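Local coordinates for protein RV1873 (Mycobacterium tuberculosis, PDB 2JEK) that is of unknown function, a DUF1810-family protein that folds as an all-helical right-handed superhelix, at residues F8-F13 against E63-Y68; M38-Q44 against K104-M109; V85-Q89 against A124-Y129. All coordinates share one frame; numbering follows the deposited sequence.

How the contacts relate
Contacts 1 and 3 lie on opposite sides of the chain's centre, with contact 2 between them. The centre of contact 2 is about 3 Å from that of the chain, whereas contacts 1 and 3 each lie about 13 Å out. Contact 1 meets contact 2 through packing: F13 CD1 is 3.8 Å from F40 CB, and P43 CG is 3.4 Å from Y68 OH. Contact 2 meets contact 3 where L105 CD2 is 3.8 Å from L125 CD2. Nearest atoms of contacts 1 and 3 stay about 13 Å apart. Glycerol at contact 2 and sulfate at contact 3, both probably from the crystallisation liquor, do not establish an active site.

Contact 1 of 3, residues F8-F13 against E63-Y68; sequences FDLKRF and EEAQAY
In this all-helical superhelix, the N-terminal segment leading into helix 11-17 packs against helix 62-70, joined by an R12-E64 salt bridge within an aromatic and aliphatic contact. The F8 ring lies over the helix backbone: E64 CA sits 3.8 Å from the ring centroid and 12° off its normal, a CH-pi contact. A67 CB approaches the same ring obliquely, 3.5 Å from F8 CD2.

E64 carries its carboxylate past F8 because its chain is fully extended, with CG anti to the backbone N (chi1 179°). R12 grips it end-on, NH1 and NH2 both converging on E64 OE2 from the syn side; the bond from R12 NH2 is the shorter, at 2.8 Å. OE2 lies near the guanidinium plane, although the two planar groups are clearly turned against each other. R12 NH1 also donates to D9 O, while NE and NH2 bond to the carbonyls of R56 and G58, fixing the rotation of the guanidinium. The other carboxylate oxygen, E64 OE1, bonds to S60 OG and to a water that also donates to F8 O.

Deeper in, F13 and Y68 form a T-shaped pair with planes at 80° and the Y68 edge toward the F13 face. L10 fills in beside them, its CD1 methyl 3.5 Å from A67 O and its CD2 4.1 Å from Y68 CD1.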
loop_
_atom_site.group_PDB
_atom_site.type_symbol
_atom_site.label_atom_id
_atom_site.label_comp_id
_atom_site.label_asym_id
_atom_site.label_seq_id
_atom_site.Cartn_x
_atom_site.Cartn_y
_atom_site.Cartn_z
ATOM N N PHE A 8 -1.438 -17.589 -3.575
ATOM C CA PHE A 8 -0.587 -16.580 -2.934
ATOM C C PHE A 8 -0.910 -16.340 -1.455
ATOM O O PHE A 8 -0.309 -15.467 -0.831
ATOM C CB PHE A 8 -0.663 -15.253 -3.687
ATOM C CG PHE A 8 -0.085 -15.305 -5.075
ATOM C CD1 PHE A 8 1.290 -15.349 -5.274
ATOM C CD2 PHE A 8 -0.924 -15.300 -6.181
ATOM C CE1 PHE A 8 1.819 -15.374 -6.560
ATOM C CE2 PHE A 8 -0.403 -15.341 -7.477
ATOM C CZ PHE A 8 0.970 -15.376 -7.661
ATOM N N ASP A 9 -1.843 -17.105 -0.893
ATOM C CA ASP A 9 -2.249 -16.908 0.507
ATOM C C ASP A 9 -2.717 -15.457 0.751
ATOM O O ASP A 9 -2.363 -14.818 1.757
ATOM C CB ASP A 9 -1.117 -17.319 1.464
ATOM C CG ASP A 9 -1.545 -17.339 2.926
ATOM O OD1 ASP A 9 -2.748 -17.525 3.198
ATOM O OD2 ASP A 9 -0.667 -17.161 3.795
ATOM N N LEU A 10 -3.517 -14.943 -0.176
ATOM C CA LEU A 10 -4.074 -13.594 -0.039
ATOM C C LEU A 10 -5.020 -13.528 1.147
ATOM O O LEU A 10 -5.274 -12.451 1.691
ATOM C CB LEU A 10 -4.792 -13.133 -1.311
ATOM C CG LEU A 10 -3.891 -12.992 -2.541
ATOM C CD1 LEU A 10 -4.752 -12.632 -3.744
ATOM C CD2 LEU A 10 -2.768 -11.965 -2.338
ATOM N N LYS A 11 -5.541 -14.681 1.566
ATOM C CA LYS A 11 -6.402 -14.694 2.738
ATOM C C LYS A 11 -5.722 -14.079 3.971
ATOM O O LYS A 11 -6.405 -13.521 4.833
ATOM C CB LYS A 11 -6.961 -16.095 3.014
ATOM C CG LYS A 11 -5.967 -17.099 3.573
ATOM C CD LYS A 11 -6.650 -18.413 3.936
ATOM C CE LYS A 11 -5.643 -19.484 4.309
ATOM N NZ LYS A 11 -4.921 -19.215 5.577
ATOM N N ARG A 12 -4.388 -14.147 4.049
ATOM C CA ARG A 12 -3.681 -13.557 5.177
ATOM C C ARG A 12 -4.006 -12.063 5.302
ATOM O O ARG A 12 -4.140 -11.544 6.412
ATOM C CB ARG A 12 -2.165 -13.812 5.095
ATOM C CG ARG A 12 -1.339 -12.941 4.131
ATOM C CD ARG A 12 0.069 -13.523 4.053
ATOM N NE ARG A 12 1.017 -12.750 3.247
ATOM C CZ ARG A 12 1.058 -12.761 1.912
ATOM N NH1 ARG A 12 0.170 -13.452 1.219
ATOM N NH2 ARG A 12 1.970 -12.043 1.258
ATOM N N PHE A 13 -4.172 -11.391 4.164
ATOM C CA PHE A 13 -4.503 -9.969 4.192
ATOM C C PHE A 13 -5.959 -9.756 4.593
ATOM O O PHE A 13 -6.265 -8.861 5.376
ATOM C CB PHE A 13 -4.225 -9.301 2.847
ATOM C CG PHE A 13 -2.772 -9.278 2.459
ATOM C CD1 PHE A 13 -1.897 -8.364 3.038
ATOM C CD2 PHE A 13 -2.295 -10.140 1.479
ATOM C CE1 PHE A 13 -0.564 -8.344 2.666
ATOM C CE2 PHE A 13 -0.963 -10.130 1.089
ATOM C CZ PHE A 13 -0.102 -9.212 1.678
ATOM N N GLU A 63 3.642 -10.743 -9.605
ATOM C CA GLU A 63 2.494 -11.621 -9.868
ATOM C C GLU A 63 1.565 -11.668 -8.652
ATOM O O GLU A 63 0.338 -11.648 -8.802
ATOM C CB GLU A 63 2.942 -13.035 -10.260
ATOM C CG GLU A 63 3.569 -13.157 -11.657
ATOM C CD GLU A 63 5.017 -12.648 -11.751
ATOM O OE1 GLU A 63 5.690 -12.415 -10.717
ATOM O OE2 GLU A 63 5.494 -12.485 -12.896
ATOM N N GLU A 64 2.140 -11.694 -7.444
ATOM C CA GLU A 64 1.294 -11.632 -6.252
ATOM C C GLU A 64 0.573 -10.275 -6.149
ATOM O O GLU A 64 -0.601 -10.223 -5.796
ATOM C CB GLU A 64 2.074 -11.947 -4.974
ATOM C CG GLU A 64 1.180 -11.852 -3.741
ATOM C CD GLU A 64 1.818 -12.306 -2.447
ATOM O OE1 GLU A 64 2.983 -12.765 -2.427
ATOM O OE2 GLU A 64 1.127 -12.205 -1.410
ATOM N N ALA A 65 1.273 -9.190 -6.478
ATOM C CA ALA A 65 0.637 -7.863 -6.470
ATOM C C ALA A 65 -0.536 -7.827 -7.437
ATOM O O ALA A 65 -1.591 -7.252 -7.150
ATOM C CB ALA A 65 1.653 -6.766 -6.802
ATOM N N GLN A 66 -0.354 -8.467 -8.591
ATOM C CA GLN A 66 -1.427 -8.517 -9.591
ATOM C C GLN A 66 -2.620 -9.328 -9.094
ATOM O O GLN A 66 -3.773 -8.921 -9.259
ATOM C CB GLN A 66 -0.894 -9.063 -10.910
ATOM C CG GLN A 66 0.087 -8.095 -11.547
ATOM C CD GLN A 66 0.709 -8.586 -12.827
ATOM O OE1 GLN A 66 0.808 -9.792 -13.069
ATOM N NE2 GLN A 66 1.149 -7.639 -13.663
ATOM N N ALA A 67 -2.330 -10.453 -8.451
ATOM C CA ALA A 67 -3.391 -11.259 -7.824
ATOM C C ALA A 67 -4.123 -10.482 -6.723
ATOM O O ALA A 67 -5.339 -10.594 -6.558
ATOM C CB ALA A 67 -2.821 -12.549 -7.285
ATOM N N TYR A 68 -3.368 -9.685 -5.975
ATOM C CA TYR A 68 -3.927 -8.870 -4.903
ATOM C C TYR A 68 -4.952 -7.883 -5.474
ATOM O O TYR A 68 -6.071 -7.741 -4.962
ATOM C CB TYR A 68 -2.773 -8.149 -4.198
ATOM C CG TYR A 68 -3.141 -7.404 -2.930
ATOM C CD1 TYR A 68 -2.783 -7.910 -1.673
ATOM C CD2 TYR A 68 -3.839 -6.198 -2.988
ATOM C CE1 TYR A 68 -3.108 -7.224 -0.519
ATOM C CE2 TYR A 68 -4.174 -5.514 -1.829
ATOM C CZ TYR A 68 -3.817 -6.043 -0.605
ATOM O OH TYR A 68 -4.124 -5.399 0.571
HETATM O O HOH W 1 2.442 -15.252 -1.028
#

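Contact 2 of 3, residues M38-Q44 against K104-M109; sequences MWFVFPQ and KLCSSM. With GOL (glycerol), chain D.
The F42 ring receives L105 CD1 over one face, 3.6 Å from its centroid, while S108 OG lies at its edge; W39 meets glycerol at its indole edge. These groups join the short, weakly bonded helix 38-41 and the loop after it to helix 101-115 in the buried middle of the helical superhelix. L105 CD1 stands 15° off the F42 ring normal, a CH-pi contact between side chains pointing the same way. M109 CE comes to the ring obliquely, and M38 CE packs on L105 CB at 3.7 Å.

The S108 hydroxyl ties helix 101-115 to the loop backbone: OG, anti to its own N (chi1 -176°), donates to P43 O at 2.8 Å from above the carbonyl plane. On the outer side, K104 runs past M38 in the opposite direction, CD 3.7 Å from M38 CG. A bend at its last torsion (chi4 -66°) brings NZ to glycerol O2, while W39 NE1 makes a weak, nearly straight bond to O3 of the same molecule. Q44 packs directly on the helix, NE2 3.4 Å from K104 CA, and two waters add bridges: one accepts from NE2 and bonds to S107 OG, which also bonds to L103 O; the other donates to Q44 OE1 and accepts from K104 NZ at 2.8 Å.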
loop_
_atom_site.group_PDB
_atom_site.type_symbol
_atom_site.label_atom_id
_atom_site.label_comp_id
_atom_site.label_asym_id
_atom_site.label_seq_id
_atom_site.Cartn_x
_atom_site.Cartn_y
_atom_site.Cartn_z
ATOM N N MET A 38 -0.179 -0.799 8.862
ATOM C CA MET A 38 0.384 -0.452 7.560
ATOM C C MET A 38 0.684 -1.659 6.667
ATOM O O MET A 38 0.391 -1.649 5.474
ATOM C CB MET A 38 1.639 0.417 7.698
ATOM C CG MET A 38 1.963 1.200 6.443
ATOM S SD MET A 38 0.717 2.454 6.106
ATOM C CE MET A 38 1.412 3.209 4.629
ATOM N N TRP A 39 1.288 -2.694 7.246
ATOM C CA TRP A 39 1.844 -3.808 6.482
ATOM C C TRP A 39 0.810 -4.512 5.627
ATOM O O TRP A 39 1.137 -5.025 4.554
ATOM C CB TRP A 39 2.536 -4.842 7.382
ATOM C CG TRP A 39 3.244 -4.268 8.570
ATOM C CD1 TRP A 39 4.576 -3.940 8.670
ATOM C CD2 TRP A 39 2.658 -3.963 9.839
ATOM N NE1 TRP A 39 4.837 -3.440 9.922
ATOM C CE2 TRP A 39 3.683 -3.443 10.657
ATOM C CE3 TRP A 39 1.364 -4.075 10.364
ATOM C CZ2 TRP A 39 3.451 -3.036 11.977
ATOM C CZ3 TRP A 39 1.132 -3.667 11.676
ATOM C CH2 TRP A 39 2.175 -3.154 12.466
ATOM N N PHE A 40 -0.432 -4.542 6.101
ATOM C CA PHE A 40 -1.463 -5.339 5.441
ATOM C C PHE A 40 -2.610 -4.498 4.861
ATOM O O PHE A 40 -3.596 -5.046 4.381
ATOM C CB PHE A 40 -1.956 -6.476 6.356
ATOM C CG PHE A 40 -2.385 -6.034 7.724
ATOM C CD1 PHE A 40 -3.622 -5.419 7.922
ATOM C CD2 PHE A 40 -1.552 -6.238 8.825
ATOM C CE1 PHE A 40 -4.026 -5.020 9.187
ATOM C CE2 PHE A 40 -1.957 -5.854 10.104
ATOM C CZ PHE A 40 -3.195 -5.234 10.276
ATOM N N VAL A 41 -2.450 -3.169 4.901
ATOM C CA VAL A 41 -3.377 -2.219 4.253
ATOM C C VAL A 41 -2.730 -1.602 2.994
ATOM O O VAL A 41 -3.392 -1.470 1.961
ATOM C CB VAL A 41 -3.829 -1.109 5.244
ATOM C CG1 VAL A 41 -4.613 0.012 4.534
ATOM C CG2 VAL A 41 -4.678 -1.717 6.351
ATOM N N PHE A 42 -1.446 -1.228 3.097
ATOM C CA PHE A 42 -0.695 -0.722 1.958
ATOM C C PHE A 42 0.517 -1.627 1.792
ATOM O O PHE A 42 1.631 -1.279 2.200
ATOM C CB PHE A 42 -0.262 0.733 2.202
ATOM C CG PHE A 42 -1.382 1.727 2.086
ATOM C CD1 PHE A 42 -1.951 2.018 0.846
ATOM C CD2 PHE A 42 -1.854 2.386 3.212
ATOM C CE1 PHE A 42 -2.971 2.957 0.731
ATOM C CE2 PHE A 42 -2.878 3.340 3.095
ATOM C CZ PHE A 42 -3.434 3.619 1.863
ATOM N N PRO A 43 0.304 -2.813 1.203
ATOM C CA PRO A 43 1.392 -3.779 1.188
ATOM C C PRO A 43 2.563 -3.365 0.317
ATOM O O PRO A 43 2.395 -2.660 -0.686
ATOM C CB PRO A 43 0.728 -5.045 0.625
ATOM C CG PRO A 43 -0.757 -4.829 0.874
ATOM C CD PRO A 43 -0.921 -3.368 0.601
ATOM N N GLN A 44 3.751 -3.816 0.709
ATOM C CA GLN A 44 4.973 -3.536 -0.032
ATOM C C GLN A 44 5.713 -4.848 -0.297
ATOM O O GLN A 44 5.405 -5.882 0.299
ATOM C CB GLN A 44 5.868 -2.576 0.755
ATOM C CG GLN A 44 6.438 -3.179 2.041
ATOM C CD GLN A 44 7.302 -2.220 2.813
ATOM O OE1 GLN A 44 8.221 -2.626 3.520
ATOM N NE2 GLN A 44 7.011 -0.939 2.690
ATOM N N LYS A 104 6.809 3.483 3.631
ATOM C CA LYS A 104 6.016 2.294 3.348
ATOM C C LYS A 104 4.958 2.577 2.280
ATOM O O LYS A 104 4.765 1.773 1.360
ATOM C CB LYS A 104 5.365 1.765 4.627
ATOM C CG LYS A 104 6.339 1.071 5.571
ATOM C CD LYS A 104 5.593 0.370 6.710
ATOM C CE LYS A 104 6.539 -0.355 7.662
ATOM N NZ LYS A 104 7.234 -1.483 6.995
ATOM N N LEU A 105 4.295 3.726 2.380
ATOM C CA LEU A 105 3.270 4.080 1.413
ATOM C C LEU A 105 3.884 4.285 0.044
ATOM O O LEU A 105 3.364 3.796 -0.964
ATOM C CB LEU A 105 2.537 5.336 1.846
ATOM C CG LEU A 105 1.404 5.784 0.916
ATOM C CD1 LEU A 105 0.335 4.720 0.755
ATOM C CD2 LEU A 105 0.782 7.053 1.441
ATOM N N CYS A 106 5.001 4.997 -0.009
ATOM C CA CYS A 106 5.688 5.163 -1.283
ATOM C C CYS A 106 6.008 3.806 -1.919
ATOM O O CYS A 106 5.782 3.595 -3.116
ATOM C CB CYS A 106 6.953 5.991 -1.087
ATOM S SG CYS A 106 7.780 6.353 -2.629
ATOM N N SER A 107 6.546 2.880 -1.129
ATOM C CA SER A 107 6.875 1.551 -1.626
ATOM C C SER A 107 5.643 0.810 -2.130
ATOM O O SER A 107 5.695 0.135 -3.161
ATOM C CB SER A 107 7.553 0.722 -0.537
ATOM O OG SER A 107 8.749 1.371 -0.106
ATOM N N SER A 108 4.537 0.926 -1.392
ATOM C CA SER A 108 3.290 0.279 -1.789
ATOM C C SER A 108 2.774 0.849 -3.113
ATOM O O SER A 108 2.434 0.109 -4.039
ATOM C CB SER A 108 2.240 0.433 -0.685
ATOM O OG SER A 108 1.047 -0.267 -1.019
ATOM N N MET A 109 2.711 2.166 -3.222
ATOM C CA MET A 109 2.219 2.787 -4.456
ATOM C C MET A 109 3.123 2.462 -5.648
ATOM O O MET A 109 2.638 2.237 -6.757
ATOM C CB MET A 109 2.082 4.304 -4.284
ATOM C CG MET A 109 1.063 4.747 -3.218
ATOM S SD MET A 109 -0.627 4.198 -3.570
ATOM C CE MET A 109 -0.737 2.645 -2.667
HETATM C C1 GOL D . 10.488 -3.651 9.293
HETATM O O1 GOL D . 11.704 -2.973 9.091
HETATM C C2 GOL D . 9.399 -2.633 9.595
HETATM O O2 GOL D . 8.267 -2.916 8.817
HETATM C C3 GOL D . 8.990 -2.701 11.061
HETATM O O3 GOL D . 7.722 -2.095 11.209
HETATM O O HOH W 2 9.443 0.771 2.691
HETATM O O HOH W 3 9.619 -1.101 5.578
#

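Contact 3 of 3, residues V85-Q89 against A124-Y129; sequences VNQVQ and ALLAKY. With SO4 (sulfate ion), chain B.
The C-terminal end of helix 74-87 and the loop leaving it lie beside the last turns of helix 120-129, with N86 and L125 nearest across the contact at 5.8 Å between their CA atoms. Three side-chain bonds run from the second helix to carbonyls of the first segment. Y129 OH donates to V85 O at 2.7 Å, tilted from the carbonyl plane; V88 N reaches the same oxygen from the opposite face, so V85 O is held by both the tyrosine and its own chain.

K128 is stretched out from CG to NZ, with CG anti to the backbone N (chi1 178°), and its CG lies over the centre of the Y129 ring. This extension carries NZ between N86 O and V88 O, to each of which K128 NZ donates at 2.8 Å. K128 NZ also donates to sulfate O2 at 2.9 Å and, weakly, to sulfate O4. Q89 bends back at chi2 (-64°) and donates through NE2 to sulfate O4 at 2.6 Å.

Nearer the core, V85 CG1 touches L125 CD1 at 3.7 Å and packs on Y129 CE2. The N86 amide lies against L125, OD1 being 3.1 Å from L125 CA, while ND2 is anchored on D121 O. V85 and Y129 both continue onto I93 of helix 93-96, extending the apolar layer.

Side-chain donors from helix 120-129 thus bind carbonyls at and just beyond the C-terminal end of helix 74-87, with a sulfate, probably from the crystallisation liquor, bound alongside, and so join two helices of the all-helical superhelix.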
loop_
_atom_site.group_PDB
_atom_site.type_symbol
_atom_site.label_atom_id
_atom_site.label_comp_id
_atom_site.label_asym_id
_atom_site.label_seq_id
_atom_site.Cartn_x
_atom_site.Cartn_y
_atom_site.Cartn_z
ATOM N N VAL A 85 -6.627 8.814 0.774
ATOM C CA VAL A 85 -5.408 9.592 0.974
ATOM C C VAL A 85 -5.338 10.722 -0.055
ATOM O O VAL A 85 -5.018 11.861 0.289
ATOM C CB VAL A 85 -4.134 8.705 0.917
ATOM C CG1 VAL A 85 -2.869 9.564 1.031
ATOM C CG2 VAL A 85 -4.146 7.665 2.044
ATOM N N ASN A 86 -5.656 10.409 -1.312
ATOM C CA ASN A 86 -5.621 11.422 -2.379
ATOM C C ASN A 86 -6.566 12.593 -2.130
ATOM O O ASN A 86 -6.296 13.698 -2.578
ATOM C CB ASN A 86 -5.893 10.803 -3.742
ATOM C CG ASN A 86 -4.696 10.060 -4.289
ATOM O OD1 ASN A 86 -3.561 10.342 -3.921
ATOM N ND2 ASN A 86 -4.944 9.136 -5.198
ATOM N N GLN A 87 -7.629 12.340 -1.371
ATOM C CA GLN A 87 -8.691 13.306 -1.061
ATOM C C GLN A 87 -8.328 14.304 0.047
ATOM O O GLN A 87 -8.935 15.380 0.142
ATOM C CB GLN A 87 -9.945 12.518 -0.666
ATOM C CG GLN A 87 -11.227 13.299 -0.573
ATOM C CD GLN A 87 -12.404 12.405 -0.259
ATOM O OE1 GLN A 87 -12.425 11.709 0.761
ATOM N NE2 GLN A 87 -13.390 12.414 -1.135
ATOM N N VAL A 88 -7.359 13.951 0.889
ATOM C CA VAL A 88 -6.939 14.817 1.995
ATOM C C VAL A 88 -6.335 16.118 1.452
ATOM O O VAL A 88 -5.547 16.096 0.506
ATOM C CB VAL A 88 -5.925 14.100 2.924
ATOM C CG1 VAL A 88 -5.504 15.006 4.078
ATOM C CG2 VAL A 88 -6.521 12.819 3.492
ATOM N N GLN A 89 -6.741 17.249 2.034
ATOM C CA GLN A 89 -6.257 18.556 1.592
ATOM C C GLN A 89 -5.428 19.244 2.657
ATOM O O GLN A 89 -5.745 19.166 3.846
ATOM C CB GLN A 89 -7.426 19.481 1.235
ATOM C CG GLN A 89 -8.298 18.974 0.123
ATOM C CD GLN A 89 -7.567 18.863 -1.203
ATOM O OE1 GLN A 89 -6.760 19.726 -1.564
ATOM N NE2 GLN A 89 -7.850 17.792 -1.939
ATOM N N ALA A 124 -1.262 8.972 -9.091
ATOM C CA ALA A 124 -1.743 10.263 -8.593
ATOM C C ALA A 124 -1.239 10.534 -7.178
ATOM O O ALA A 124 -0.872 11.669 -6.847
ATOM C CB ALA A 124 -3.262 10.341 -8.637
ATOM N N LEU A 125 -1.213 9.496 -6.340
ATOM C CA LEU A 125 -0.743 9.668 -4.960
ATOM C C LEU A 125 0.749 10.027 -4.984
ATOM O O LEU A 125 1.185 10.965 -4.299
ATOM C CB LEU A 125 -1.030 8.421 -4.110
ATOM C CG LEU A 125 -1.013 8.630 -2.588
ATOM C CD1 LEU A 125 -1.867 7.568 -1.921
ATOM C CD2 LEU A 125 0.412 8.594 -2.022
ATOM N N LEU A 126 1.530 9.305 -5.783
ATOM C CA LEU A 126 2.959 9.616 -5.917
ATOM C C LEU A 126 3.191 11.031 -6.444
ATOM O O LEU A 126 4.094 11.746 -5.981
ATOM C CB LEU A 126 3.664 8.581 -6.801
ATOM C CG LEU A 126 3.752 7.167 -6.204
ATOM C CD1 LEU A 126 4.248 6.144 -7.219
ATOM C CD2 LEU A 126 4.631 7.118 -4.945
ATOM N N ALA A 127 2.356 11.448 -7.398
ATOM C CA ALA A 127 2.477 12.786 -7.985
ATOM C C ALA A 127 2.156 13.863 -6.953
ATOM O O ALA A 127 2.848 14.881 -6.864
ATOM C CB ALA A 127 1.560 12.914 -9.201
ATOM N N LYS A 128 1.109 13.642 -6.166
ATOM C CA LYS A 128 0.639 14.656 -5.226
ATOM C C LYS A 128 1.563 14.795 -4.024
ATOM O O LYS A 128 1.836 15.911 -3.546
ATOM C CB LYS A 128 -0.784 14.332 -4.745
ATOM C CG LYS A 128 -1.310 15.333 -3.719
ATOM C CD LYS A 128 -2.793 15.176 -3.495
ATOM C CE LYS A 128 -3.279 16.051 -2.345
ATOM N NZ LYS A 128 -4.757 16.002 -2.197
ATOM N N TYR A 129 2.040 13.659 -3.531
ATOM C CA TYR A 129 2.693 13.619 -2.225
ATOM C C TYR A 129 4.192 13.338 -2.231
ATOM O O TYR A 129 4.859 13.592 -1.215
ATOM C CB TYR A 129 2.020 12.567 -1.356
ATOM C CG TYR A 129 0.646 12.935 -0.910
ATOM C CD1 TYR A 129 0.454 13.908 0.077
ATOM C CD2 TYR A 129 -0.471 12.277 -1.428
ATOM C CE1 TYR A 129 -0.809 14.238 0.512
ATOM C CE2 TYR A 129 -1.754 12.599 -0.997
ATOM C CZ TYR A 129 -1.919 13.584 -0.024
ATOM O OH TYR A 129 -3.178 13.885 0.409
HETATM S S SO4 B . -6.348 17.450 -5.071
HETATM O O1 SO4 B . -7.136 18.578 -5.565
HETATM O O2 SO4 B . -5.229 17.936 -4.268
HETATM O O3 SO4 B . -5.872 16.640 -6.187
HETATM O O4 SO4 B . -7.215 16.647 -4.205
#